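Local coordinates for AvrA (Salmonella typhimurium, PDB 6BE0), which probably acetylates serine and threonine side chains of target proteins with acetyl-CoA, as a bacterial effector of the YopJ family that also binds inositol hexakisphosphate, at residues Ser258-Asn262 with Lys263-Thr267; Ala194-Leu197 with Gln198-Phe201; Gly242-Arg245 with Leu246-Val250. One frame throughout, in Å; residues are numbered along the deposited sequence.

All three contacts are local turns of one chain, gathered around two ligands. Contacts 1 and 2 both touch inositol hexakisphosphate: contact 1 is a loop turn that brings Lys263, and contact 2 the last turn of helix 186-199, which brings Lys195 and Lys196. Their centres lie about 17 Å apart and their nearest atoms about 6 Å, so the ligand bridges parts of the chain that do not touch. Contact 3, at the start of helix 243-252, binds coenzyme A instead. Its centre is about 17 Å from that of contact 1 and about 21 Å from that of contact 2, and its Leu246 side chain is about 12 Å from the inositol phosphate.

Contact 1 of 3, residues Ser258-Asn262 with Lys263-Thr267; sequences SSIVN and KKNET. With IHP (inositol hexakisphosphate), chain B.
Asn262 OD1 receives two backbone N-H groups from the residues that follow it, both weakly: Glu266 N at 3.3 Å, nearly straight, and Lys264 N at 3.3 Å, strongly bent. The other end of the same amide makes a firmer bond, Asn262 ND2 to Glu266 OE1 at 2.9 Å. The carboxylate oxygen is met on its anti side, lies close to the amide plane, and the two flat groups are only 17° apart. CG of Asn262 sits between its own backbone N and carbonyl carbon (chi1 59°), which brings the amide over the turn, while an extended Glu266 chain runs past it with CG against OD1. Glu266 OE2 is held separately by Asn274.

The backbone between them is a type I beta turn from Asn262 to Asn265, closed by Asn265 N to Asn262 O, in the loop joining helix 243-252 to helix 268-273. Beyond it, Val261 N bonds to Glu266 O, and the two arms touch through carbon atoms: Ile260 CD1 reaches the backbone of Asn265, at 3.7 Å from its C, and Thr267 CG2 lies 3.9 Å from Ser258 CA. Thr267 OG1 turns to Glu270 N, capping helix 268-273.

The turn presents Lys263 to inositol hexakisphosphate by two routes. Lys263 N donates to O25 at 3.1 Å, and the extended Lys263 side chain passes alongside that oxygen and places NZ 2.7 Å from O36, on another phosphate. Asn262 CB approaches a third phosphate, 3.3 Å from O34, near Lys238, which also binds the ligand.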
loop_
_atom_site.group_PDB
_atom_site.type_symbol
_atom_site.label_atom_id
_atom_site.label_comp_id
_atom_site.label_asym_id
_atom_site.label_seq_id
_atom_site.Cartn_x
_atom_site.Cartn_y
_atom_site.Cartn_z
ATOM N N SER A 258 11.501 -19.149 2.904
ATOM C CA SER A 258 12.863 -19.229 2.387
ATOM C C SER A 258 12.979 -18.677 0.965
ATOM O O SER A 258 13.787 -19.158 0.171
ATOM C CB SER A 258 13.347 -20.680 2.421
ATOM O OG SER A 258 12.543 -21.503 1.591
ATOM N N SER A 259 12.172 -17.668 0.651
ATOM C CA SER A 259 12.219 -17.019 -0.657
ATOM C C SER A 259 12.995 -15.709 -0.592
ATOM O O SER A 259 12.735 -14.871 0.269
ATOM C CB SER A 259 10.805 -16.754 -1.180
ATOM O OG SER A 259 10.126 -17.964 -1.460
ATOM N N ILE A 260 13.947 -15.536 -1.506
ATOM C CA ILE A 260 14.694 -14.287 -1.600
ATOM C C ILE A 260 13.746 -13.163 -1.997
ATOM O O ILE A 260 12.931 -13.329 -2.904
ATOM C CB ILE A 260 15.844 -14.372 -2.629
ATOM C CG1 ILE A 260 16.770 -15.554 -2.318
ATOM C CG2 ILE A 260 16.632 -13.065 -2.660
ATOM C CD1 ILE A 260 17.447 -15.484 -0.959
ATOM N N VAL A 261 13.861 -12.023 -1.319
ATOM C CA VAL A 261 12.948 -10.903 -1.532
ATOM C C VAL A 261 13.665 -9.632 -1.991
ATOM O O VAL A 261 13.027 -8.595 -2.181
ATOM C CB VAL A 261 12.150 -10.587 -0.246
ATOM C CG1 VAL A 261 11.302 -11.781 0.159
ATOM C CG2 VAL A 261 13.085 -10.187 0.888
ATOM N N ASN A 262 14.980 -9.706 -2.173
ATOM C CA ASN A 262 15.741 -8.545 -2.628
ATOM C C ASN A 262 17.109 -8.910 -3.204
ATOM O O ASN A 262 17.497 -10.078 -3.220
ATOM C CB ASN A 262 15.913 -7.547 -1.477
ATOM C CG ASN A 262 16.639 -8.142 -0.283
ATOM O OD1 ASN A 262 17.181 -9.246 -0.351
ATOM N ND2 ASN A 262 16.654 -7.406 0.820
ATOM N N LYS A 263 17.832 -7.898 -3.675
ATOM C CA LYS A 263 19.142 -8.097 -4.289
ATOM C C LYS A 263 20.223 -8.379 -3.249
ATOM O O LYS A 263 21.364 -8.680 -3.599
ATOM C CB LYS A 263 19.527 -6.869 -5.119
ATOM C CG LYS A 263 18.586 -6.599 -6.282
ATOM C CD LYS A 263 18.771 -5.206 -6.857
ATOM C CE LYS A 263 17.615 -4.844 -7.779
ATOM N NZ LYS A 263 17.683 -3.440 -8.269
ATOM N N LYS A 264 19.863 -8.283 -1.973
ATOM C CA LYS A 264 20.793 -8.578 -0.888
ATOM C C LYS A 264 20.718 -10.053 -0.496
ATOM O O LYS A 264 21.293 -10.466 0.511
ATOM C CB LYS A 264 20.501 -7.683 0.318
ATOM C CG LYS A 264 20.611 -6.200 -0.003
ATOM C CD LYS A 264 20.334 -5.324 1.204
ATOM C CE LYS A 264 20.555 -3.856 0.867
ATOM N NZ LYS A 264 20.334 -2.960 2.035
ATOM N N ASN A 265 20.008 -10.835 -1.307
ATOM C CA ASN A 265 19.918 -12.283 -1.134
ATOM C C ASN A 265 19.544 -12.698 0.285
ATOM O O ASN A 265 20.115 -13.639 0.837
ATOM C CB ASN A 265 21.240 -12.942 -1.534
ATOM C CG ASN A 265 21.533 -12.807 -3.016
ATOM O OD1 ASN A 265 20.626 -12.861 -3.848
ATOM N ND2 ASN A 265 22.806 -12.631 -3.355
ATOM N N GLU A 266 18.586 -11.985 0.870
ATOM C CA GLU A 266 18.053 -12.341 2.180
ATOM C C GLU A 266 16.585 -12.722 2.054
ATOM O O GLU A 266 15.838 -12.122 1.283
ATOM C CB GLU A 266 18.230 -11.193 3.179
ATOM C CG GLU A 266 17.784 -9.830 2.678
ATOM C CD GLU A 266 18.048 -8.723 3.689
ATOM O OE1 GLU A 266 17.463 -7.630 3.547
ATOM O OE2 GLU A 266 18.848 -8.946 4.622
ATOM N N THR A 267 16.184 -13.737 2.810
ATOM C CA THR A 267 14.821 -14.240 2.751
ATOM C C THR A 267 13.855 -13.265 3.410
ATOM O O THR A 267 14.272 -12.262 3.991
ATOM C CB THR A 267 14.699 -15.613 3.437
ATOM O OG1 THR A 267 14.930 -15.470 4.844
ATOM C CG2 THR A 267 15.706 -16.595 2.855
HETATM C C1 IHP B . 13.567 -2.600 -4.896
HETATM C C2 IHP B . 12.606 -1.973 -3.894
HETATM C C3 IHP B . 12.985 -2.336 -2.468
HETATM C C4 IHP B . 14.430 -1.978 -2.187
HETATM C C5 IHP B . 15.318 -2.801 -3.103
HETATM C C6 IHP B . 15.048 -2.445 -4.557
HETATM O O11 IHP B . 13.297 -2.050 -6.173
HETATM P P1 IHP B . 12.465 -2.932 -7.210
HETATM O O21 IHP B . 11.501 -2.044 -7.965
HETATM O O31 IHP B . 11.671 -4.002 -6.491
HETATM O O41 IHP B . 13.417 -3.577 -8.182
HETATM O O12 IHP B . 12.575 -0.538 -4.064
HETATM P P2 IHP B . 11.235 0.177 -4.512
HETATM O O22 IHP B . 10.676 -0.469 -5.757
HETATM O O32 IHP B . 10.193 0.088 -3.423
HETATM O O42 IHP B . 11.520 1.633 -4.807
HETATM O O13 IHP B . 12.111 -1.677 -1.551
HETATM P P3 IHP B . 11.062 -2.541 -0.719
HETATM O O23 IHP B . 9.760 -1.786 -0.605
HETATM O O33 IHP B . 10.799 -3.870 -1.388
HETATM O O43 IHP B . 11.599 -2.786 0.666
HETATM O O14 IHP B . 14.741 -2.163 -0.793
HETATM P P4 IHP B . 14.873 -3.598 -0.071
HETATM O O24 IHP B . 14.141 -3.559 1.251
HETATM O O34 IHP B . 14.294 -4.713 -0.913
HETATM O O44 IHP B . 16.320 -3.890 0.217
HETATM O O15 IHP B . 16.703 -2.617 -2.803
HETATM P P5 IHP B . 17.702 -3.822 -3.045
HETATM O O25 IHP B . 17.058 -4.859 -3.941
HETATM O O35 IHP B . 18.954 -3.299 -3.702
HETATM O O45 IHP B . 18.071 -4.477 -1.737
HETATM O O16 IHP B . 15.498 -1.120 -4.835
HETATM P P6 IHP B . 16.414 -0.871 -6.079
HETATM O O26 IHP B . 16.996 0.517 -6.010
HETATM O O36 IHP B . 17.533 -1.879 -6.105
HETATM O O46 IHP B . 15.610 -0.990 -7.350
#

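Contact 2 of 3, residues Ala194-Leu197 with Gln198-Phe201; sequences AKKL and QLEF. With IHP (inositol hexakisphosphate), chain B.
Backbone bonds carry the link between Lys195, Lys196 and the residues one turn on. Lys195 O accepts Leu199 N at 3.2 Å and, weakly, Gln198 N, while Lys196 O takes Glu200 N at 2.8 Å. These are closing bonds of helix 186-199, and Glu200 is the first residue to leave helical geometry.

Apolar side-chain atoms crowd the same two oxygens. Leu199 leans its CG to within 3.3 Å of Lys195 O, and CB and CG of Glu200 lie alongside Lys196 O. The carboxylate of Glu200 continues to Ser235 and Asn203. Leu197 faces Val127 of strand 125-133, so this last helical turn lies against the central sheet with its lysines on the ligand side.

Both lysines reach inositol hexakisphosphate, each a different phosphate. Lys196 NZ donates to O33 at 3.0 Å; its chain is bent at both chi2 and chi4 (each -68°), and the last bend turns the ammonium group aside, toward the phosphate. Lys195 reaches O42 with NZ at 3.0 Å, a weak bond; its second partner is Glu295, whose salt bridge with NZ probably steadies the charge. Leu199 CD1 adds an apolar contact, 3.4 Å from O21 of a third phosphate.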
loop_
_atom_site.group_PDB
_atom_site.type_symbol
_atom_site.label_atom_id
_atom_site.label_comp_id
_atom_site.label_asym_id
_atom_site.label_seq_id
_atom_site.Cartn_x
_atom_site.Cartn_y
_atom_site.Cartn_z
ATOM N N ALA A 194 2.041 0.186 -4.138
ATOM C CA ALA A 194 1.709 0.698 -5.464
ATOM C C ALA A 194 2.733 0.231 -6.494
ATOM O O ALA A 194 2.373 -0.211 -7.585
ATOM C CB ALA A 194 1.632 2.215 -5.444
ATOM N N LYS A 195 4.008 0.324 -6.134
ATOM C CA LYS A 195 5.082 -0.090 -7.027
ATOM C C LYS A 195 5.111 -1.610 -7.179
ATOM O O LYS A 195 5.435 -2.124 -8.247
ATOM C CB LYS A 195 6.430 0.431 -6.518
ATOM C CG LYS A 195 6.803 1.799 -7.083
ATOM C CD LYS A 195 7.287 2.771 -6.013
ATOM C CE LYS A 195 8.661 2.406 -5.477
ATOM N NZ LYS A 195 9.168 3.436 -4.524
ATOM N N LYS A 196 4.762 -2.325 -6.115
ATOM C CA LYS A 196 4.707 -3.784 -6.165
ATOM C C LYS A 196 3.518 -4.272 -6.995
ATOM O O LYS A 196 3.595 -5.317 -7.640
ATOM C CB LYS A 196 4.631 -4.368 -4.752
ATOM C CG LYS A 196 5.922 -4.240 -3.952
ATOM C CD LYS A 196 7.030 -5.105 -4.537
ATOM C CE LYS A 196 8.308 -5.018 -3.717
ATOM N NZ LYS A 196 8.940 -3.671 -3.796
ATOM N N LEU A 197 2.422 -3.516 -6.975
ATOM C CA LEU A 197 1.252 -3.848 -7.783
ATOM C C LEU A 197 1.616 -3.876 -9.266
ATOM O O LEU A 197 1.031 -4.629 -10.046
ATOM C CB LEU A 197 0.119 -2.848 -7.537
ATOM C CG LEU A 197 -0.643 -2.972 -6.215
ATOM C CD1 LEU A 197 -1.525 -1.751 -5.995
ATOM C CD2 LEU A 197 -1.475 -4.243 -6.180
ATOM N N GLN A 198 2.584 -3.048 -9.646
ATOM C CA GLN A 198 3.075 -3.016 -11.019
ATOM C C GLN A 198 3.987 -4.206 -11.301
ATOM O O GLN A 198 3.827 -4.897 -12.306
ATOM C CB GLN A 198 3.820 -1.702 -11.284
ATOM C CG GLN A 198 4.802 -1.740 -12.453
ATOM C CD GLN A 198 4.157 -2.170 -13.753
ATOM O OE1 GLN A 198 2.937 -2.103 -13.907
ATOM N NE2 GLN A 198 4.976 -2.619 -14.700
ATOM N N LEU A 199 4.942 -4.437 -10.408
ATOM C CA LEU A 199 5.951 -5.472 -10.603
ATOM C C LEU A 199 5.361 -6.878 -10.525
ATOM O O LEU A 199 5.880 -7.811 -11.140
ATOM C CB LEU A 199 7.063 -5.315 -9.566
ATOM C CG LEU A 199 7.809 -3.982 -9.624
ATOM C CD1 LEU A 199 8.580 -3.738 -8.336
ATOM C CD2 LEU A 199 8.742 -3.947 -10.824
ATOM N N GLU A 200 4.275 -7.021 -9.770
ATOM C CA GLU A 200 3.619 -8.313 -9.592
ATOM C C GLU A 200 2.361 -8.397 -10.450
ATOM O O GLU A 200 1.377 -9.026 -10.062
ATOM C CB GLU A 200 3.263 -8.535 -8.120
ATOM C CG GLU A 200 4.445 -8.445 -7.163
ATOM C CD GLU A 200 5.387 -9.628 -7.268
ATOM O OE1 GLU A 200 5.153 -10.512 -8.121
ATOM O OE2 GLU A 200 6.363 -9.674 -6.487
ATOM N N PHE A 201 2.408 -7.757 -11.615
ATOM C CA PHE A 201 1.255 -7.664 -12.505
ATOM C C PHE A 201 0.608 -9.023 -12.770
ATOM O O PHE A 201 -0.583 -9.204 -12.524
ATOM C CB PHE A 201 1.666 -7.022 -13.832
ATOM C CG PHE A 201 0.522 -6.810 -14.783
ATOM C CD1 PHE A 201 0.112 -7.824 -15.635
ATOM C CD2 PHE A 201 -0.145 -5.598 -14.825
ATOM C CE1 PHE A 201 -0.942 -7.633 -16.507
ATOM C CE2 PHE A 201 -1.198 -5.402 -15.695
ATOM C CZ PHE A 201 -1.596 -6.420 -16.538
HETATM C C1 IHP B . 13.567 -2.600 -4.896
HETATM C C2 IHP B . 12.606 -1.973 -3.894
HETATM C C3 IHP B . 12.985 -2.336 -2.468
HETATM C C4 IHP B . 14.430 -1.978 -2.187
HETATM C C5 IHP B . 15.318 -2.801 -3.103
HETATM C C6 IHP B . 15.048 -2.445 -4.557
HETATM O O11 IHP B . 13.297 -2.050 -6.173
HETATM P P1 IHP B . 12.465 -2.932 -7.210
HETATM O O21 IHP B . 11.501 -2.044 -7.965
HETATM O O31 IHP B . 11.671 -4.002 -6.491
HETATM O O41 IHP B . 13.417 -3.577 -8.182
HETATM O O12 IHP B . 12.575 -0.538 -4.064
HETATM P P2 IHP B . 11.235 0.177 -4.512
HETATM O O22 IHP B . 10.676 -0.469 -5.757
HETATM O O32 IHP B . 10.193 0.088 -3.423
HETATM O O42 IHP B . 11.520 1.633 -4.807
HETATM O O13 IHP B . 12.111 -1.677 -1.551
HETATM P P3 IHP B . 11.062 -2.541 -0.719
HETATM O O23 IHP B . 9.760 -1.786 -0.605
HETATM O O33 IHP B . 10.799 -3.870 -1.388
HETATM O O43 IHP B . 11.599 -2.786 0.666
HETATM O O14 IHP B . 14.741 -2.163 -0.793
HETATM P P4 IHP B . 14.873 -3.598 -0.071
HETATM O O24 IHP B . 14.141 -3.559 1.251
HETATM O O34 IHP B . 14.294 -4.713 -0.913
HETATM O O44 IHP B . 16.320 -3.890 0.217
HETATM O O15 IHP B . 16.703 -2.617 -2.803
HETATM P P5 IHP B . 17.702 -3.822 -3.045
HETATM O O25 IHP B . 17.058 -4.859 -3.941
HETATM O O35 IHP B . 18.954 -3.299 -3.702
HETATM O O45 IHP B . 18.071 -4.477 -1.737
HETATM O O16 IHP B . 15.498 -1.120 -4.835
HETATM P P6 IHP B . 16.414 -0.871 -6.079
HETATM O O26 IHP B . 16.996 0.517 -6.010
HETATM O O36 IHP B . 17.533 -1.879 -6.105
HETATM O O46 IHP B . 15.610 -0.990 -7.350
#

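Contact 3 of 3, residues Gly242-Arg245 with Leu246-Val250; sequences GAQR and LNEYV. With COA (coenzyme A), chain C.
A helix N-terminus meets a phosphate here: the first two turns of helix 243-252, from Gly242 to Val250, are wound by Gly242 O accepting Leu246 N at 3.1 Å and Ala243 O accepting Asn247 N at 3.0 Å. Gln244 O and Arg245 O continue the ladder to Glu248 and Tyr249.

Gly242 occupies the N-cap position, and the N-H groups just beyond it point at the 3'-phosphate of coenzyme A. Gln244 N donates to O9A at 2.7 Å; Ala243 N bonds weakly to O7A at 3.4 Å and lies close to O9A as well. Gln244 CB lies 3.2 Å from O9A. This is the classic anion site at a helix start, where the helix dipole would add to the pull of the N-H groups.

Along the helix the side chains of Arg245 and Glu248 cross at about a right angle. Arg245 has CG anti to the backbone N (chi1 -179°) and then bends at chi2, which carries the guanidinium forward alongside the next turn, where NH1 comes near Glu248 CB and Tyr249 N. Arg245 NH1 stays 4.2 Å from Glu248 OE1, which sits well out of the guanidinium plane, so the opposite charges would attract only at a distance, with no N-H pointing at the oxygen. The guanidinium is satisfied by others: Asp229 makes a salt bridge, and Leu177 O accepts from NH2. Glu248 OE2 instead lies beside Gln244 CG, 3.6 Å away; the Gln244 amide and Glu248 carboxylate planes are 55° apart.

On another face Leu246 packs onto Leu268 and Phe272 of helix 268-273, its CG near Gly242 O. Tyr249 stacks on Tyr237 and bonds Leu232 O through OH.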
loop_
_atom_site.group_PDB
_atom_site.type_symbol
_atom_site.label_atom_id
_atom_site.label_comp_id
_atom_site.label_asym_id
_atom_site.label_seq_id
_atom_site.Cartn_x
_atom_site.Cartn_y
_atom_site.Cartn_z
ATOM N N GLY A 242 5.162 -7.428 12.257
ATOM C CA GLY A 242 4.700 -8.461 13.166
ATOM C C GLY A 242 5.187 -9.837 12.752
ATOM O O GLY A 242 4.862 -10.319 11.667
ATOM N N ALA A 243 5.972 -10.467 13.619
ATOM C CA ALA A 243 6.506 -11.796 13.349
ATOM C C ALA A 243 5.380 -12.820 13.230
ATOM O O ALA A 243 5.423 -13.707 12.375
ATOM C CB ALA A 243 7.482 -12.206 14.441
ATOM N N GLN A 244 4.377 -12.692 14.091
ATOM C CA GLN A 244 3.222 -13.580 14.060
ATOM C C GLN A 244 2.487 -13.449 12.733
ATOM O O GLN A 244 2.045 -14.442 12.158
ATOM C CB GLN A 244 2.274 -13.274 15.221
ATOM C CG GLN A 244 1.032 -14.158 15.268
ATOM C CD GLN A 244 1.365 -15.628 15.449
ATOM O OE1 GLN A 244 2.280 -15.983 16.194
ATOM N NE2 GLN A 244 0.627 -16.492 14.761
ATOM N N ARG A 245 2.362 -12.217 12.252
ATOM C CA ARG A 245 1.668 -11.951 10.997
ATOM C C ARG A 245 2.378 -12.615 9.820
ATOM O O ARG A 245 1.734 -13.112 8.895
ATOM C CB ARG A 245 1.558 -10.443 10.761
ATOM C CG ARG A 245 0.822 -10.049 9.488
ATOM C CD ARG A 245 -0.640 -10.468 9.500
ATOM N NE ARG A 245 -1.273 -10.236 8.203
ATOM C CZ ARG A 245 -1.258 -11.099 7.191
ATOM N NH1 ARG A 245 -0.647 -12.272 7.312
ATOM N NH2 ARG A 245 -1.859 -10.793 6.051
ATOM N N LEU A 246 3.707 -12.614 9.858
ATOM C CA LEU A 246 4.495 -13.278 8.828
ATOM C C LEU A 246 4.327 -14.791 8.914
ATOM O O LEU A 246 4.257 -15.471 7.891
ATOM C CB LEU A 246 5.974 -12.908 8.950
ATOM C CG LEU A 246 6.389 -11.516 8.466
ATOM C CD1 LEU A 246 7.863 -11.282 8.754
ATOM C CD2 LEU A 246 6.108 -11.336 6.981
ATOM N N ASN A 247 4.264 -15.314 10.136
ATOM C CA ASN A 247 4.047 -16.743 10.341
ATOM C C ASN A 247 2.707 -17.186 9.769
ATOM O O ASN A 247 2.549 -18.328 9.346
ATOM C CB ASN A 247 4.108 -17.100 11.827
ATOM C CG ASN A 247 5.462 -16.820 12.444
ATOM O OD1 ASN A 247 6.461 -16.670 11.741
ATOM N ND2 ASN A 247 5.503 -16.755 13.770
ATOM N N GLU A 248 1.739 -16.277 9.764
ATOM C CA GLU A 248 0.421 -16.578 9.224
ATOM C C GLU A 248 0.451 -16.610 7.702
ATOM O O GLU A 248 -0.297 -17.359 7.075
ATOM C CB GLU A 248 -0.603 -15.551 9.713
ATOM C CG GLU A 248 -0.895 -15.640 11.203
ATOM C CD GLU A 248 -1.695 -14.459 11.715
ATOM O OE1 GLU A 248 -2.232 -13.695 10.882
ATOM O OE2 GLU A 248 -1.784 -14.296 12.953
ATOM N N TYR A 249 1.322 -15.799 7.109
ATOM C CA TYR A 249 1.432 -15.746 5.657
ATOM C C TYR A 249 2.147 -16.975 5.102
ATOM O O TYR A 249 1.715 -17.551 4.104
ATOM C CB TYR A 249 2.164 -14.480 5.210
ATOM C CG TYR A 249 2.367 -14.423 3.711
ATOM C CD1 TYR A 249 1.303 -14.167 2.857
ATOM C CD2 TYR A 249 3.618 -14.638 3.149
ATOM C CE1 TYR A 249 1.478 -14.124 1.491
ATOM C CE2 TYR A 249 3.802 -14.596 1.782
ATOM C CZ TYR A 249 2.728 -14.337 0.958
ATOM O OH TYR A 249 2.907 -14.293 -0.405
ATOM N N VAL A 250 3.240 -17.374 5.747
ATOM C CA VAL A 250 4.022 -18.517 5.284
ATOM C C VAL A 250 3.280 -19.834 5.502
ATOM O O VAL A 250 3.576 -20.832 4.850
ATOM C CB VAL A 250 5.387 -18.597 5.995
ATOM C CG1 VAL A 250 6.229 -17.372 5.670
ATOM C CG2 VAL A 250 5.199 -18.736 7.491
HETATM N N1A COA C . 5.513 -0.898 15.323
HETATM C C2A COA C . 5.848 -2.174 14.962
HETATM N N3A COA C . 5.065 -3.224 15.348
HETATM C C4A COA C . 3.940 -3.012 16.100
HETATM C C5A COA C . 3.602 -1.755 16.460
HETATM C C6A COA C . 4.405 -0.692 16.062
HETATM N N6A COA C . 4.603 0.722 16.092
HETATM N N7A COA C . 2.454 -1.815 17.193
HETATM C C8A COA C . 2.085 -3.119 17.283
HETATM N N9A COA C . 2.996 -3.862 16.615
HETATM C C1B COA C . 3.018 -5.276 16.437
HETATM C C2B COA C . 3.956 -5.829 17.175
HETATM O O2B COA C . 5.153 -6.055 16.382
HETATM C C3B COA C . 3.329 -7.238 17.676
HETATM O O3B COA C . 3.370 -8.210 16.632
HETATM P P3B COA C . 4.249 -9.547 16.836
HETATM O O7A COA C . 5.719 -9.202 16.784
HETATM O O8A COA C . 3.923 -10.171 18.171
HETATM O O9A COA C . 3.928 -10.536 15.736
HETATM C C4B COA C . 2.044 -6.943 17.986
HETATM O O4B COA C . 1.644 -5.895 16.956
HETATM C C5B COA C . 1.955 -6.373 19.395
HETATM O O5B COA C . 0.650 -5.852 19.624
HETATM P P1A COA C . -0.325 -6.602 20.649
HETATM O O1A COA C . 0.019 -8.082 20.712
HETATM O O2A COA C . -0.177 -5.978 22.025
HETATM O O3A COA C . -1.823 -6.432 20.160
#